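Local coordinates for protein probable enoyl-CoA hydratase/isomerase (Pseudomonas aeruginosa PA14, PDB 5WYB) that probably acts as a hydro-lyase of the enoyl-CoA hydratase/isomerase family, likely working on CoA thioesters as its crotonase relatives do, at residues Ala136-Gln141 with Glu192-Ser197. The protein carries 1 engineered substitution. Numbering follows the deposited sequence.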
loop_
_atom_site.group_PDB
_atom_site.type_symbol
_atom_site.label_atom_id
_atom_site.label_comp_id
_atom_site.label_asym_id
_atom_site.label_seq_id
_atom_site.Cartn_x
_atom_site.Cartn_y
_atom_site.Cartn_z
ATOM N N ALA A 136 -2.659 29.674 16.219
ATOM C CA ALA A 136 -1.495 30.087 16.988
ATOM C C ALA A 136 -1.513 31.589 17.236
ATOM O O ALA A 136 -1.914 32.368 16.369
ATOM C CB ALA A 136 -0.201 29.706 16.270
ATOM N N GLU A 137 -1.028 31.994 18.390
ATOM C CA GLU A 137 -0.834 33.360 18.775
ATOM C C GLU A 137 0.471 33.811 18.129
ATOM O O GLU A 137 1.346 33.024 17.918
ATOM C CB GLU A 137 -0.817 33.528 20.289
ATOM C CG GLU A 137 -2.178 33.841 20.887
ATOM C CD GLU A 137 -2.306 33.573 22.374
ATOM O OE1 GLU A 137 -1.336 33.729 23.074
ATOM O OE2 GLU A 137 -3.379 33.216 22.831
ATOM N N ARG A 138 0.601 35.097 17.868
ATOM C CA ARG A 138 1.734 35.669 17.172
ATOM C C ARG A 138 3.052 35.377 17.802
ATOM O O ARG A 138 3.970 35.063 17.123
ATOM C CB ARG A 138 1.563 37.174 17.051
ATOM C CG ARG A 138 0.903 37.661 15.793
ATOM C CD ARG A 138 0.756 39.193 15.740
ATOM N NE ARG A 138 1.878 39.836 16.370
ATOM C CZ ARG A 138 1.849 40.406 17.560
ATOM N NH1 ARG A 138 0.733 40.449 18.254
ATOM N NH2 ARG A 138 2.937 40.928 18.041
ATOM N N GLN A 139 3.133 35.434 19.105
ATOM C CA GLN A 139 4.359 35.132 19.789
ATOM C C GLN A 139 4.695 33.635 20.001
ATOM O O GLN A 139 5.751 33.313 20.469
ATOM C CB GLN A 139 4.379 35.877 21.107
ATOM C CG GLN A 139 3.480 35.334 22.188
ATOM C CD GLN A 139 2.043 35.333 21.797
ATOM O OE1 GLN A 139 1.693 35.886 20.789
ATOM N NE2 GLN A 139 1.206 34.708 22.593
ATOM N N ALA A 140 3.791 32.735 19.669
ATOM C CA ALA A 140 3.995 31.311 19.915
ATOM C C ALA A 140 5.167 30.762 19.113
ATOM O O ALA A 140 5.351 31.091 17.939
ATOM C CB ALA A 140 2.734 30.517 19.574
ATOM N N GLN A 141 5.952 29.901 19.754
ATOM C CA GLN A 141 7.091 29.245 19.129
ATOM C C GLN A 141 6.957 27.731 19.254
ATOM O O GLN A 141 6.607 27.210 20.316
ATOM C CB GLN A 141 8.402 29.719 19.752
ATOM C CG GLN A 141 8.672 31.191 19.514
ATOM C CD GLN A 141 10.068 31.592 19.905
ATOM O OE1 GLN A 141 10.774 30.845 20.578
ATOM N NE2 GLN A 141 10.482 32.784 19.484
ATOM N N GLU A 192 -3.050 26.976 10.610
ATOM C CA GLU A 192 -4.016 27.468 9.637
ATOM C C GLU A 192 -4.430 28.911 9.875
ATOM O O GLU A 192 -4.887 29.566 8.936
ATOM C CB GLU A 192 -5.279 26.600 9.628
ATOM C CG GLU A 192 -5.087 25.173 9.089
ATOM C CD GLU A 192 -4.248 24.334 10.004
ATOM O OE1 GLU A 192 -4.645 24.173 11.179
ATOM O OE2 GLU A 192 -3.173 23.882 9.551
ATOM N N GLN A 193 -4.307 29.415 11.100
ATOM C CA GLN A 193 -4.715 30.778 11.405
ATOM C C GLN A 193 -3.788 31.350 12.464
ATOM O O GLN A 193 -3.541 30.701 13.484
ATOM C CB GLN A 193 -6.169 30.833 11.887
ATOM C CG GLN A 193 -6.671 32.250 12.111
ATOM C CD GLN A 193 -8.049 32.316 12.741
ATOM O OE1 GLN A 193 -8.569 31.322 13.236
ATOM N NE2 GLN A 193 -8.649 33.502 12.725
ATOM N N VAL A 194 -3.279 32.564 12.218
ATOM C CA VAL A 194 -2.500 33.311 13.202
ATOM C C VAL A 194 -3.371 34.412 13.776
ATOM O O VAL A 194 -4.187 35.021 13.073
ATOM C CB VAL A 194 -1.207 33.890 12.601
ATOM C CG1 VAL A 194 -0.376 34.560 13.685
ATOM C CG2 VAL A 194 -0.404 32.793 11.941
ATOM N N VAL A 195 -3.300 34.611 15.064
ATOM C CA VAL A 195 -4.098 35.585 15.802
ATOM C C VAL A 195 -3.241 36.307 16.800
ATOM O O VAL A 195 -2.138 35.955 17.033
ATOM C CB VAL A 195 -5.293 35.029 16.563
ATOM C CG1 VAL A 195 -6.342 34.452 15.679
ATOM C CG2 VAL A 195 -4.879 34.147 17.715
ATOM N N ASP A 196 -3.762 37.350 17.384
ATOM C CA ASP A 196 -2.946 38.165 18.269
ATOM C C ASP A 196 -2.869 37.533 19.659
ATOM O O ASP A 196 -3.612 36.609 19.992
ATOM C CB ASP A 196 -3.497 39.590 18.348
ATOM C CG ASP A 196 -2.483 40.582 18.876
ATOM O OD1 ASP A 196 -1.264 40.356 18.694
ATOM O OD2 ASP A 196 -2.916 41.591 19.474
ATOM N N SER A 197 -1.948 38.054 20.471
ATOM C CA SER A 197 -1.711 37.523 21.808
ATOM C C SER A 197 -2.990 37.508 22.632
ATOM O O SER A 197 -3.675 38.527 22.763
ATOM C CB SER A 197 -0.650 38.353 22.525
ATOM O OG SER A 197 0.561 38.356 21.799
#
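A136 and E137 pair in parallel with V194 and V195 at the margin of the main mixed sheet of the crotonase fold. Within this chain, strand 193-195 is the edge strand, next to strand 133-137. A136 N donates to Q193 O at 3.1 Å, and V195 N donates to A136 O at 2.9 Å. R138 N reaches V195 O only weakly. A136 and V194 share one face, where both touch A182 of helix 182-188. V194 CG1, anti to the backbone N (chi1 -175°), meets R138 CG at 4.0 Å, the two side chains crossing at about a right angle. On the other face, V195 CG2 packs loosely on E137 CG. Past CG, the E137 chain is extended and runs beside the S197 backbone. Its OE2 is held weakly by A200 N, at the start of helix 200-211. R138 NH1 and D196 OD1 are modelled too close together, so a salt bridge between them is plausible but doubtful in detail. Q139 is poorly ordered. A bend at chi2 (-60°) turns its amide back toward S197 and E137, and the amide has two partners. OE1 takes a weak bond from S197 OG. NE2 donates to E137 OE1 on its anti lone pair at 2.8 Å, and that oxygen lies close to the Q139 amide plane.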